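Local coordinates for hypothetical protein TTHA1254 (Thermus thermophilus, PDB 2D4P) that is of unknown function but has a GNAT-like acetyltransferase fold and may therefore transfer acyl groups, at residues L11-R16 / L39-E44; R16-R21 / V65-G70; R29-T34 / L51-W56; E45-A50 / G70-A75; A60-V65 / V92-L97. One frame throughout, in Å; residues are numbered along the deposited sequence.

Interaction 1. Residues L11-R16 / L39-E44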
# COMPACT_ATOMS: atom_id res chain seq x y z
N LEU A 11 -15.36 4.10 -1.68
CA LEU A 11 -15.01 3.74 -3.05
C LEU A 11 -14.65 4.98 -3.94
O LEU A 11 -13.59 5.00 -4.57
CB LEU A 11 -16.12 2.87 -3.65
CG LEU A 11 -15.88 2.34 -5.05
CD1 LEU A 11 -14.65 1.46 -5.11
CD2 LEU A 11 -17.13 1.60 -5.52
N ASP A 12 -15.49 6.01 -3.94
CA ASP A 12 -15.20 7.25 -4.68
C ASP A 12 -13.92 7.96 -4.28
O ASP A 12 -13.19 8.44 -5.14
CB ASP A 12 -16.38 8.22 -4.56
CG ASP A 12 -17.59 7.74 -5.32
OD1 ASP A 12 -17.43 6.81 -6.12
OD2 ASP A 12 -18.73 8.26 -5.21
N ARG A 13 -13.66 8.05 -2.98
CA ARG A 13 -12.44 8.64 -2.45
C ARG A 13 -11.22 7.89 -2.96
O ARG A 13 -10.24 8.52 -3.36
CB ARG A 13 -12.43 8.57 -0.92
CG ARG A 13 -13.37 9.49 -0.21
CD ARG A 13 -13.22 9.33 1.29
NE ARG A 13 -13.97 10.31 2.07
CZ ARG A 13 -15.22 10.16 2.45
NH1 ARG A 13 -15.92 9.08 2.08
NH2 ARG A 13 -15.80 11.11 3.18
N LEU A 14 -11.26 6.55 -2.92
CA LEU A 14 -10.14 5.77 -3.43
C LEU A 14 -9.92 6.07 -4.91
O LEU A 14 -8.80 6.28 -5.33
CB LEU A 14 -10.37 4.27 -3.25
CG LEU A 14 -10.34 3.75 -1.81
CD1 LEU A 14 -10.44 2.21 -1.85
CD2 LEU A 14 -9.09 4.16 -1.13
N ASN A 15 -11.00 6.12 -5.67
CA ASN A 15 -10.89 6.28 -7.11
C ASN A 15 -10.49 7.69 -7.48
O ASN A 15 -9.86 7.91 -8.51
CB ASN A 15 -12.18 5.80 -7.76
CG ASN A 15 -12.20 4.31 -7.91
OD1 ASN A 15 -11.44 3.77 -8.70
ND2 ASN A 15 -13.03 3.62 -7.13
N ARG A 16 -10.78 8.65 -6.61
CA ARG A 16 -10.25 10.00 -6.81
C ARG A 16 -8.72 10.01 -6.77
O ARG A 16 -8.08 10.88 -7.37
CB ARG A 16 -10.81 10.98 -5.77
CG ARG A 16 -12.11 11.65 -6.19
CD ARG A 16 -12.76 12.43 -5.06
NE ARG A 16 -11.96 13.62 -4.74
CZ ARG A 16 -12.10 14.37 -3.64
NH1 ARG A 16 -13.01 14.05 -2.71
NH2 ARG A 16 -11.31 15.43 -3.47
N LEU A 39 -6.47 4.16 4.07
CA LEU A 39 -6.73 5.41 3.38
C LEU A 39 -6.11 6.54 4.20
O LEU A 39 -6.19 6.53 5.43
CB LEU A 39 -8.25 5.62 3.29
CG LEU A 39 -8.82 6.91 2.68
CD1 LEU A 39 -8.55 6.97 1.17
CD2 LEU A 39 -10.32 6.99 2.94
N ALA A 40 -5.48 7.48 3.49
CA ALA A 40 -4.97 8.72 4.05
C ALA A 40 -5.92 9.86 3.66
O ALA A 40 -6.36 9.92 2.52
CB ALA A 40 -3.61 9.03 3.49
N GLU A 41 -6.18 10.75 4.60
CA GLU A 41 -7.11 11.87 4.41
C GLU A 41 -6.56 13.10 5.11
O GLU A 41 -6.09 12.96 6.21
CB GLU A 41 -8.39 11.59 5.19
CG GLU A 41 -9.37 10.74 4.49
CD GLU A 41 -10.60 10.51 5.34
OE1 GLU A 41 -10.62 10.58 6.62
OE2 GLU A 41 -11.59 10.23 4.70
N GLU A 42 -6.69 14.28 4.50
CA GLU A 42 -6.41 15.57 5.15
C GLU A 42 -7.73 16.28 5.25
O GLU A 42 -8.25 16.79 4.25
CB GLU A 42 -5.42 16.40 4.32
CG GLU A 42 -4.95 17.68 4.99
CD GLU A 42 -3.91 17.40 6.05
OE1 GLU A 42 -2.71 17.31 5.72
OE2 GLU A 42 -4.31 17.25 7.21
N GLY A 43 -8.29 16.31 6.45
CA GLY A 43 -9.67 16.68 6.62
C GLY A 43 -10.43 15.57 5.95
O GLY A 43 -10.27 14.41 6.32
N GLU A 44 -11.24 15.91 4.95
CA GLU A 44 -11.93 14.89 4.15
C GLU A 44 -11.50 14.95 2.68
O GLU A 44 -12.15 14.37 1.82
CB GLU A 44 -13.46 14.97 4.34
CG GLU A 44 -14.01 13.87 5.28
CD GLU A 44 -15.31 14.25 6.00
OE1 GLU A 44 -15.97 13.36 6.62
OE2 GLU A 44 -15.67 15.46 5.97
O HOH W 1 -11.58 11.89 2.53

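Interaction 2. Residues R16-R21 / V65-G70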
# COMPACT_ATOMS: atom_id res chain seq x y z
N ARG A 16 -10.78 8.65 -6.61
CA ARG A 16 -10.25 10.00 -6.81
C ARG A 16 -8.72 10.01 -6.77
O ARG A 16 -8.08 10.88 -7.37
CB ARG A 16 -10.81 10.98 -5.77
CG ARG A 16 -12.11 11.65 -6.19
CD ARG A 16 -12.76 12.43 -5.06
NE ARG A 16 -11.96 13.62 -4.74
CZ ARG A 16 -12.10 14.37 -3.64
NH1 ARG A 16 -13.01 14.05 -2.71
NH2 ARG A 16 -11.31 15.43 -3.47
N LEU A 17 -8.13 9.04 -6.05
CA LEU A 17 -6.68 8.87 -5.95
C LEU A 17 -6.08 7.86 -6.93
O LEU A 17 -4.87 7.71 -6.99
CB LEU A 17 -6.30 8.41 -4.54
CG LEU A 17 -6.66 9.39 -3.42
CD1 LEU A 17 -6.82 8.64 -2.11
CD2 LEU A 17 -5.63 10.52 -3.34
N ALA A 18 -6.93 7.14 -7.66
CA ALA A 18 -6.51 5.96 -8.41
C ALA A 18 -6.10 6.23 -9.88
O ALA A 18 -5.70 5.31 -10.59
CB ALA A 18 -7.61 4.92 -8.38
N GLY A 19 -6.19 7.49 -10.31
CA GLY A 19 -5.75 7.88 -11.62
C GLY A 19 -6.46 7.07 -12.71
O GLY A 19 -7.70 6.97 -12.73
N LYS A 20 -5.67 6.49 -13.61
CA LYS A 20 -6.21 5.76 -14.75
C LYS A 20 -6.33 4.27 -14.48
O LYS A 20 -6.52 3.49 -15.41
CB LYS A 20 -5.35 6.01 -15.98
CG LYS A 20 -5.39 7.46 -16.44
CD LYS A 20 -4.42 7.71 -17.56
CE LYS A 20 -4.39 9.16 -17.91
NZ LYS A 20 -3.54 9.45 -19.11
N ARG A 21 -6.17 3.87 -13.23
CA ARG A 21 -6.27 2.47 -12.83
C ARG A 21 -7.24 2.35 -11.65
O ARG A 21 -6.85 2.40 -10.48
CB ARG A 21 -4.89 1.89 -12.48
CG ARG A 21 -3.95 1.81 -13.65
CD ARG A 21 -2.50 1.59 -13.25
NE ARG A 21 -2.37 0.58 -12.19
CZ ARG A 21 -1.55 0.66 -11.13
NH1 ARG A 21 -0.75 1.73 -10.95
NH2 ARG A 21 -1.52 -0.34 -10.25
N VAL A 65 2.70 -4.88 -0.25
CA VAL A 65 1.94 -3.70 -0.65
C VAL A 65 1.80 -3.78 -2.18
O VAL A 65 2.72 -3.48 -2.93
CB VAL A 65 2.63 -2.39 -0.23
CG1 VAL A 65 1.74 -1.21 -0.60
CG2 VAL A 65 2.97 -2.35 1.25
N THR A 66 0.63 -4.18 -2.59
CA THR A 66 0.25 -4.37 -3.95
C THR A 66 0.17 -3.07 -4.69
O THR A 66 0.52 -2.97 -5.88
CB THR A 66 -1.16 -5.12 -3.91
OG1 THR A 66 -0.99 -6.33 -3.13
CG2 THR A 66 -1.53 -5.53 -5.22
N ARG A 67 -0.31 -2.04 -4.00
CA ARG A 67 -0.46 -0.73 -4.56
C ARG A 67 -0.39 0.35 -3.50
O ARG A 67 -1.03 0.22 -2.46
CB ARG A 67 -1.80 -0.61 -5.29
CG ARG A 67 -1.90 0.67 -6.06
CD ARG A 67 -3.02 0.67 -7.03
NE ARG A 67 -3.06 1.92 -7.78
CZ ARG A 67 -4.08 2.26 -8.55
NH1 ARG A 67 -5.11 1.43 -8.64
NH2 ARG A 67 -4.07 3.43 -9.18
N ILE A 68 0.30 1.43 -3.82
CA ILE A 68 0.27 2.60 -2.95
C ILE A 68 0.19 3.84 -3.84
O ILE A 68 0.85 3.93 -4.87
CB ILE A 68 1.47 2.62 -1.97
CG1 ILE A 68 1.27 3.75 -0.94
CG2 ILE A 68 2.82 2.78 -2.67
CD1 ILE A 68 2.34 3.76 0.19
N GLU A 69 -0.69 4.76 -3.44
CA GLU A 69 -0.87 6.01 -4.11
C GLU A 69 -0.87 7.10 -3.06
O GLU A 69 -1.37 6.89 -1.95
CB GLU A 69 -2.18 6.04 -4.90
CG GLU A 69 -2.33 4.94 -5.95
CD GLU A 69 -1.30 5.01 -7.09
OE1 GLU A 69 -0.65 6.05 -7.28
OE2 GLU A 69 -1.17 4.00 -7.81
N GLY A 70 -0.33 8.26 -3.41
CA GLY A 70 -0.30 9.37 -2.48
C GLY A 70 0.09 10.70 -3.09
O GLY A 70 0.93 10.77 -3.99
O HOH W 2 -3.18 7.44 -9.11

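Interaction 3. Residues R29-T34 / L51-W56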
# COMPACT_ATOMS: atom_id res chain seq x y z
N ARG A 29 -13.35 -4.36 -1.24
CA ARG A 29 -13.84 -5.31 -0.24
C ARG A 29 -12.77 -6.29 0.24
O ARG A 29 -12.62 -6.54 1.44
CB ARG A 29 -15.05 -6.07 -0.78
CG ARG A 29 -16.34 -5.29 -0.73
CD ARG A 29 -17.48 -5.97 -1.49
NE ARG A 29 -18.71 -5.20 -1.39
CZ ARG A 29 -19.86 -5.53 -1.98
NH1 ARG A 29 -19.93 -6.60 -2.75
NH2 ARG A 29 -20.93 -4.77 -1.81
N PHE A 30 -12.03 -6.84 -0.71
CA PHE A 30 -10.93 -7.74 -0.41
C PHE A 30 -9.85 -7.07 0.42
O PHE A 30 -9.41 -7.60 1.44
CB PHE A 30 -10.34 -8.24 -1.71
CG PHE A 30 -9.12 -9.08 -1.53
CD1 PHE A 30 -7.84 -8.52 -1.64
CD2 PHE A 30 -9.24 -10.42 -1.24
CE1 PHE A 30 -6.71 -9.31 -1.48
CE2 PHE A 30 -8.08 -11.22 -1.08
CZ PHE A 30 -6.83 -10.65 -1.19
N PHE A 31 -9.40 -5.90 -0.01
CA PHE A 31 -8.35 -5.19 0.72
C PHE A 31 -8.82 -4.66 2.08
O PHE A 31 -8.05 -4.61 3.03
CB PHE A 31 -7.66 -4.13 -0.15
CG PHE A 31 -6.74 -4.75 -1.19
CD1 PHE A 31 -5.54 -5.38 -0.80
CD2 PHE A 31 -7.06 -4.72 -2.54
CE1 PHE A 31 -4.73 -5.95 -1.73
CE2 PHE A 31 -6.22 -5.32 -3.48
CZ PHE A 31 -5.06 -5.95 -3.08
N ALA A 32 -10.11 -4.30 2.20
CA ALA A 32 -10.66 -3.92 3.50
C ALA A 32 -10.56 -5.09 4.49
O ALA A 32 -10.39 -4.85 5.68
CB ALA A 32 -12.11 -3.45 3.38
N ARG A 33 -10.69 -6.31 4.00
CA ARG A 33 -10.71 -7.50 4.87
C ARG A 33 -9.29 -7.89 5.33
O ARG A 33 -9.16 -8.63 6.30
CB ARG A 33 -11.33 -8.72 4.15
CG ARG A 33 -12.87 -8.83 4.15
CD ARG A 33 -13.36 -10.13 3.49
NE ARG A 33 -13.64 -9.98 2.04
CZ ARG A 33 -12.98 -10.59 1.04
NH1 ARG A 33 -11.95 -11.42 1.26
NH2 ARG A 33 -13.37 -10.35 -0.22
N THR A 34 -8.23 -7.40 4.68
CA THR A 34 -6.86 -7.87 5.02
C THR A 34 -6.41 -7.44 6.38
O THR A 34 -5.61 -8.14 7.02
CB THR A 34 -5.79 -7.38 4.03
OG1 THR A 34 -5.78 -5.95 4.00
CG2 THR A 34 -6.06 -7.84 2.59
N LEU A 51 -2.98 -0.59 -0.69
CA LEU A 51 -3.60 -1.91 -0.78
C LEU A 51 -2.51 -2.90 -0.48
O LEU A 51 -1.54 -2.97 -1.20
CB LEU A 51 -4.14 -2.16 -2.18
CG LEU A 51 -5.07 -1.09 -2.70
CD1 LEU A 51 -5.61 -1.56 -4.03
CD2 LEU A 51 -6.19 -0.72 -1.72
N ALA A 52 -2.66 -3.61 0.62
CA ALA A 52 -1.66 -4.55 1.11
C ALA A 52 -2.31 -5.82 1.66
O ALA A 52 -3.46 -5.81 2.08
CB ALA A 52 -0.76 -3.91 2.15
N GLN A 53 -1.55 -6.90 1.66
CA GLN A 53 -2.07 -8.21 2.05
C GLN A 53 -0.98 -9.13 2.52
O GLN A 53 0.19 -9.00 2.13
CB GLN A 53 -2.83 -8.88 0.88
CG GLN A 53 -1.92 -9.25 -0.28
CD GLN A 53 -2.73 -9.78 -1.47
OE1 GLN A 53 -3.37 -10.83 -1.36
NE2 GLN A 53 -2.74 -9.03 -2.57
N ALA A 54 -1.38 -10.09 3.36
CA ALA A 54 -0.48 -11.11 3.86
C ALA A 54 -0.33 -12.25 2.90
O ALA A 54 -1.33 -12.77 2.35
CB ALA A 54 -0.94 -11.63 5.21
N VAL A 55 0.92 -12.64 2.70
CA VAL A 55 1.29 -13.76 1.84
C VAL A 55 2.17 -14.71 2.66
O VAL A 55 3.24 -14.32 3.12
CB VAL A 55 2.08 -13.31 0.63
CG1 VAL A 55 2.50 -14.52 -0.25
CG2 VAL A 55 1.27 -12.28 -0.20
N TRP A 56 1.68 -15.92 2.88
CA TRP A 56 2.40 -16.95 3.67
C TRP A 56 3.59 -17.45 2.84
O TRP A 56 3.47 -17.75 1.63
CB TRP A 56 1.49 -18.08 4.06
CG TRP A 56 2.04 -18.98 5.13
CD1 TRP A 56 2.52 -18.60 6.38
CD2 TRP A 56 2.13 -20.40 5.08
NE1 TRP A 56 2.91 -19.72 7.09
CE2 TRP A 56 2.69 -20.83 6.32
CE3 TRP A 56 1.83 -21.36 4.11
CZ2 TRP A 56 2.91 -22.18 6.61
CZ3 TRP A 56 2.07 -22.72 4.41
CH2 TRP A 56 2.60 -23.11 5.64

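Interaction 4. Residues E45-A50 / G70-A75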
# COMPACT_ATOMS: atom_id res chain seq x y z
N GLU A 45 -10.40 15.64 2.40
CA GLU A 45 -9.71 15.53 1.13
C GLU A 45 -8.98 14.18 1.17
O GLU A 45 -8.19 13.94 2.08
CB GLU A 45 -8.70 16.68 1.01
CG GLU A 45 -7.99 16.80 -0.34
CD GLU A 45 -8.92 17.26 -1.45
OE1 GLU A 45 -10.04 17.74 -1.16
OE2 GLU A 45 -8.53 17.15 -2.63
N PRO A 46 -9.28 13.26 0.25
CA PRO A 46 -8.48 12.03 0.18
C PRO A 46 -7.04 12.37 -0.22
O PRO A 46 -6.82 13.23 -1.06
CB PRO A 46 -9.17 11.20 -0.92
CG PRO A 46 -10.45 11.87 -1.19
CD PRO A 46 -10.38 13.28 -0.73
N MET A 47 -6.07 11.70 0.38
CA MET A 47 -4.68 12.03 0.12
C MET A 47 -3.83 10.82 -0.30
O MET A 47 -2.71 11.01 -0.76
CB MET A 47 -4.05 12.70 1.34
CG MET A 47 -4.52 14.16 1.57
SD MET A 47 -4.07 15.24 0.21
CE MET A 47 -2.30 15.44 0.49
N GLY A 48 -4.34 9.61 -0.12
CA GLY A 48 -3.62 8.44 -0.57
C GLY A 48 -4.29 7.17 -0.11
O GLY A 48 -5.22 7.19 0.71
N PHE A 49 -3.79 6.05 -0.61
CA PHE A 49 -4.23 4.76 -0.09
C PHE A 49 -3.16 3.72 -0.31
O PHE A 49 -2.29 3.87 -1.17
CB PHE A 49 -5.57 4.33 -0.73
CG PHE A 49 -5.48 4.00 -2.22
CD1 PHE A 49 -5.07 2.75 -2.66
CD2 PHE A 49 -5.90 4.93 -3.16
CE1 PHE A 49 -5.00 2.47 -4.00
CE2 PHE A 49 -5.83 4.65 -4.51
CZ PHE A 49 -5.40 3.42 -4.93
N ALA A 50 -3.22 2.65 0.49
CA ALA A 50 -2.32 1.51 0.34
C ALA A 50 -3.16 0.24 0.34
O ALA A 50 -3.97 0.05 1.24
CB ALA A 50 -1.30 1.46 1.46
N GLY A 70 -0.33 8.26 -3.41
CA GLY A 70 -0.30 9.37 -2.48
C GLY A 70 0.09 10.70 -3.09
O GLY A 70 0.93 10.77 -3.99
N ARG A 71 -0.51 11.76 -2.56
CA ARG A 71 -0.37 13.11 -3.11
C ARG A 71 0.81 13.88 -2.54
O ARG A 71 1.13 15.00 -3.01
CB ARG A 71 -1.65 13.86 -2.84
CG ARG A 71 -2.76 13.48 -3.77
CD ARG A 71 -3.67 14.65 -4.10
NE ARG A 71 -5.06 14.31 -3.86
CZ ARG A 71 -6.04 15.19 -3.70
NH1 ARG A 71 -5.80 16.50 -3.78
NH2 ARG A 71 -7.28 14.74 -3.49
N SER A 72 1.47 13.29 -1.54
CA SER A 72 2.62 13.90 -0.92
C SER A 72 3.49 12.85 -0.26
O SER A 72 3.03 11.76 0.05
CB SER A 72 2.16 14.91 0.13
OG SER A 72 1.53 14.26 1.23
N VAL A 73 4.75 13.19 -0.01
CA VAL A 73 5.61 12.35 0.81
C VAL A 73 4.96 12.05 2.17
O VAL A 73 4.97 10.90 2.63
CB VAL A 73 7.00 12.95 0.99
CG1 VAL A 73 7.80 12.20 2.06
CG2 VAL A 73 7.75 12.95 -0.35
N GLU A 74 4.37 13.07 2.79
CA GLU A 74 3.71 12.89 4.07
C GLU A 74 2.63 11.80 3.99
O GLU A 74 2.57 10.93 4.86
CB GLU A 74 3.14 14.22 4.59
CG GLU A 74 2.46 14.09 5.93
CD GLU A 74 1.74 15.33 6.41
OE1 GLU A 74 1.77 16.36 5.70
OE2 GLU A 74 1.12 15.27 7.51
N ALA A 75 1.77 11.83 2.98
CA ALA A 75 0.73 10.81 2.83
C ALA A 75 1.36 9.41 2.65
O ALA A 75 0.96 8.42 3.28
CB ALA A 75 -0.18 11.15 1.68

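Interaction 5. Residues A60-V65 / V92-L97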
# COMPACT_ATOMS: atom_id res chain seq x y z
N ALA A 60 7.11 -18.17 7.85
CA ALA A 60 6.89 -16.76 8.09
C ALA A 60 5.87 -16.22 7.09
O ALA A 60 5.50 -16.91 6.11
CB ALA A 60 8.18 -16.03 7.93
N THR A 61 5.41 -15.01 7.35
CA THR A 61 4.50 -14.27 6.49
C THR A 61 5.14 -12.96 6.06
O THR A 61 5.91 -12.35 6.81
CB THR A 61 3.20 -14.04 7.24
OG1 THR A 61 2.60 -15.31 7.52
CG2 THR A 61 2.16 -13.23 6.44
N THR A 62 4.87 -12.56 4.82
CA THR A 62 5.22 -11.24 4.33
C THR A 62 3.96 -10.46 4.05
O THR A 62 2.98 -11.04 3.56
CB THR A 62 6.01 -11.37 3.00
OG1 THR A 62 7.28 -12.02 3.25
CG2 THR A 62 6.34 -10.01 2.44
N VAL A 63 3.96 -9.16 4.36
CA VAL A 63 2.91 -8.29 3.88
C VAL A 63 3.42 -7.60 2.63
O VAL A 63 4.43 -6.91 2.65
CB VAL A 63 2.46 -7.29 4.98
CG1 VAL A 63 1.69 -6.11 4.31
CG2 VAL A 63 1.57 -8.01 5.98
N LEU A 64 2.74 -7.85 1.50
CA LEU A 64 3.05 -7.20 0.25
C LEU A 64 2.11 -6.04 -0.00
O LEU A 64 0.88 -6.18 0.06
CB LEU A 64 2.91 -8.21 -0.89
CG LEU A 64 3.36 -7.76 -2.27
CD1 LEU A 64 4.85 -7.34 -2.33
CD2 LEU A 64 3.07 -8.92 -3.25
N VAL A 65 2.70 -4.88 -0.25
CA VAL A 65 1.94 -3.70 -0.65
C VAL A 65 1.80 -3.78 -2.18
O VAL A 65 2.72 -3.48 -2.93
CB VAL A 65 2.63 -2.39 -0.23
CG1 VAL A 65 1.74 -1.21 -0.60
CG2 VAL A 65 2.97 -2.35 1.25
N VAL A 92 4.03 -10.36 11.50
CA VAL A 92 4.52 -10.54 10.13
C VAL A 92 6.04 -10.22 10.12
O VAL A 92 6.48 -9.27 10.75
CB VAL A 92 3.73 -9.60 9.21
CG1 VAL A 92 4.47 -9.30 7.90
CG2 VAL A 92 2.32 -10.17 8.94
N TYR A 93 6.82 -11.02 9.40
CA TYR A 93 8.28 -10.93 9.36
C TYR A 93 8.81 -9.76 8.56
O TYR A 93 9.80 -9.15 8.98
CB TYR A 93 8.83 -12.24 8.80
CG TYR A 93 10.35 -12.27 8.80
CD1 TYR A 93 11.05 -12.60 9.96
CD2 TYR A 93 11.06 -11.94 7.66
CE1 TYR A 93 12.44 -12.62 9.96
CE2 TYR A 93 12.45 -11.99 7.64
CZ TYR A 93 13.14 -12.30 8.80
OH TYR A 93 14.54 -12.34 8.81
N GLU A 94 8.21 -9.45 7.43
CA GLU A 94 8.66 -8.34 6.60
C GLU A 94 7.55 -7.76 5.77
O GLU A 94 6.52 -8.38 5.58
CB GLU A 94 9.80 -8.75 5.69
CG GLU A 94 9.47 -9.80 4.64
CD GLU A 94 10.68 -10.09 3.77
OE1 GLU A 94 11.77 -10.31 4.32
OE2 GLU A 94 10.56 -10.04 2.52
N VAL A 95 7.79 -6.54 5.29
CA VAL A 95 6.89 -5.85 4.41
C VAL A 95 7.67 -5.55 3.13
O VAL A 95 8.82 -5.11 3.17
CB VAL A 95 6.39 -4.53 5.03
CG1 VAL A 95 5.49 -3.78 4.09
CG2 VAL A 95 5.70 -4.77 6.43
N ALA A 96 7.04 -5.81 2.00
CA ALA A 96 7.68 -5.64 0.70
C ALA A 96 6.79 -4.89 -0.27
O ALA A 96 5.55 -4.93 -0.15
CB ALA A 96 8.05 -7.03 0.10
N LEU A 97 7.42 -4.24 -1.25
CA LEU A 97 6.71 -3.44 -2.23
C LEU A 97 7.53 -3.50 -3.53
O LEU A 97 8.76 -3.49 -3.48
CB LEU A 97 6.65 -1.99 -1.71
CG LEU A 97 5.88 -0.90 -2.43
CD1 LEU A 97 5.37 0.11 -1.44
CD2 LEU A 97 6.77 -0.22 -3.44
O HOH W 3 8.69 -12.04 1.04

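Interaction 1. Residues L11-R16 / L39-E44
Arg13 leans from helix 11-16 across strand 39-42 and meets three side chains with different parts of its length. Its CG lies anti to the carbonyl carbon (chi1 -72°), and the chain then runs extended to NE, so CD passes Leu39 CD2 at 4.1 Å, the two side chains crossing at about a right angle. Farther out, Arg13 NE stands 3.5 Å from Glu41 OE2, a salt bridge of charges alone, because the oxygen lies well off the guanidinium plane. The N-H of Arg13 NE is instead used on a water at 2.9 Å in that plane, which donates in turn to Glu41 OE2 at 2.7 Å. Glu41 also forms a salt bridge with Arg4. At the guanidinium edge, Arg13 NH2 lies 3.9 Å from Glu44 CG. Deeper in, Leu14 CD2 meets Leu39 CD1 at 3.7 Å, where Leu28 and Phe49 also border Leu14. With the two axes 10.0 Å apart at 85°, this is a helix laid across a sheet strand, as in the layered alpha/beta GNAT fold.

Interaction 2. Residues R16-R21 / V65-G70
Arg67 CG stands anti to its backbone N (chi1 -172°) and the chain stays extended to NE, which carries the guanidinium across to the turn at 18-21; Arg21 instead bends at chi3 (43°), folding its own guanidinium back over Arg67. The two side chains slide past each other in opposite directions, and the flat groups stack with centres 4.0 Å apart and planes at 22°. Around the edge of Arg67, in its plane, sit three oxygens. Arg67 NH1 donates to Arg21 O at 2.7 Å, the straightest of the bonds across the contact, and Arg67 NH2 donates to Ala18 O at 2.9 Å. The latter carbonyl also accepts Arg21 N within the type II' turn, the two donors arriving from opposite faces of its plane. On the strand side, Arg67 NE donates to Glu69 OE2 at 2.8 Å, using the anti lone pair of that oxygen. Arg21 NH1 lies 3.9 Å from the same Glu69 OE2, a long salt bridge without a directed N-H. Arg67 also belongs to a classic beta bulge, facing Leu51 together with Thr66. Stacking of two like charges is plausible here because the carboxylate and two carbonyls surround Arg67 in plane; they would offset its charge while fixing the guanidinium's rotation and tying the loop after helix 11-16 to the strand.

Interaction 3. Residues R29-T34 / L51-W56
Apolar contact centres on the Phe31 ring, which is held between two groups on opposite faces. Leu51 CB sits over one face, 3.6 Å from the centroid and only 6° off the ring normal, a CH-pi contact; Leu51 CD1 adds to it at 3.8 Å from Phe31 CD2. Phe31 reaches the strand because its CG lies anti to the carbonyl carbon (chi1 -73°), whereas Phe30 CG is anti to the backbone N, which lays its ring beside Phe31, CD1 over the face turned from Leu51. Thr34 CG2 packs on Gln53 CB at 3.8 Å.

The helix axis passes 7.7 Å from the strand axis at 59°, so helix 25-34 packs over strand 45-56 of the mixed sheet, in keeping with the layered alpha/beta build of GNAT-type proteins.

Polar contacts gather at the ring edges and round the Thr34 hydroxyl. Ala52 O approaches the rim of Phe31 in its plane, 3.6 Å from CD1. That same Ala52 O is 3.0 Å from Thr34 OG1, which also lies close to Phe31 O, and Ser37 bonds to the threonine hydroxyl from the following loop. The Gln53 amide touches both phenylalanines: OE1 meets the edge of the Phe30 ring in plane, 3.5 Å from CZ, while NE2 lies 3.8 Å from Phe31 CE1, its amide plane perpendicular to that ring. Gln53 NE2 is hydrogen-bonded to Thr66 on the neighbouring strand.

Interaction 4. Residues E45-A50 / G70-A75
Arg71 holds Glu45 end-on, NH1 and NH2 both donating to the single oxygen OE2, with Arg71 NH2 at 2.8 Å and Arg71 NH1 at 3.0 Å from it. The oxygen lies in the guanidinium plane, yet the carboxylate is turned 82° to it: NH1 uses the anti lone pair, while NH2 comes from above the carboxylate. Replacing Glu45 with an alanine would probably leave the Arg71 guanidinium without its carboxylate mate and freer to swing. Met47 SD lies over one guanidinium face, offset toward its rim, and the methionine chain, bent at chi2 (-62°) and chi3, brings CE to 3.7 Å from Arg71 CB. Behind these side chains the backbone fixes the spacing, with Arg71 N donating to Met47 O at 2.9 Å; Ala75 CB lies 3.5 Å from that Met47 O. Next to it Gly48 and Gly70 form an antiparallel, non-hydrogen-bonded pair between neighbouring strands of the sheet, CA to CA only 3.9 Å; Met47 and Gly48 both face Ala40 in a classic beta bulge. Outermost, Ser72 N-caps helix 73-89, its OG accepting Ala75 N at 3.0 Å.

Interaction 5. Residues A60-V65 / V92-L97
Ala96 O accepts Val65 N at 2.9 Å and 172°, the straightest of four backbone bonds that join the two segments. They run in parallel register, Val63 N to Glu94 O, then Ala96 N to Val63 O, and the strand axes lie 4.7 Å apart at 30°. This is the parallel pairing of a beta-alpha-beta unit, in which helix 73-89 connects strand 61-70 to the outermost strand 94-97.

Val63, Val65, Val95 and Leu97 share one face of the sheet, where Val83 and Ala87 of the helix pack. Val63 CG2, anti to its carbonyl carbon, meets Val92 CG1 at 3.7 Å, Val92 packing from the loop before the strand with the side chains crossing at about a right angle. Farther along, Val65 CG2 lies 4.1 Å from Val95 CG1, and Val65 CB is 3.9 Å from Leu97 CD1.

The other face carries Thr62 and Glu94. Glu94 CG sits between its backbone N and carbonyl carbon (chi1 64°), which brings its chain slantwise across the threonine. Thr62 OG1 and CG2 both touch Glu94 CG, OG1 the closer at 3.4 Å. A water stands 2.6 Å from Thr62 OG1 and donates to Glu94 OE2. A valine in place of Thr62 would probably cost this link, leaving the water short of a partner and the carboxylate less fixed. On the same face Leu64 CD1 touches Ala96 CB and comes within 3.3 Å of Ala96 O.

All five contacts reach one mixed sheet, ordered 2-4, 38-42, 45-56, 61-70, 94-97. Interactions 1 and 4 lie at one end, centres about 8 Å apart, and meet through backbone bonding of Ala40 with Met47 and Gly48. Interaction 5 is at the other end, its centre about 25 Å from that of interaction 1. Interaction 2 shares Gly70 with interaction 4 and Val65 with interaction 5, so strand 61-70 spans both ends; Arg16 joins it to interaction 1. Interaction 3 bonds to interactions 2 and 5 across strands 45-56 and 61-70. Along the chain, 1 precedes 4 and 5, whereas 1 and 2 alternate, tying early helices to later strands in one compact fold.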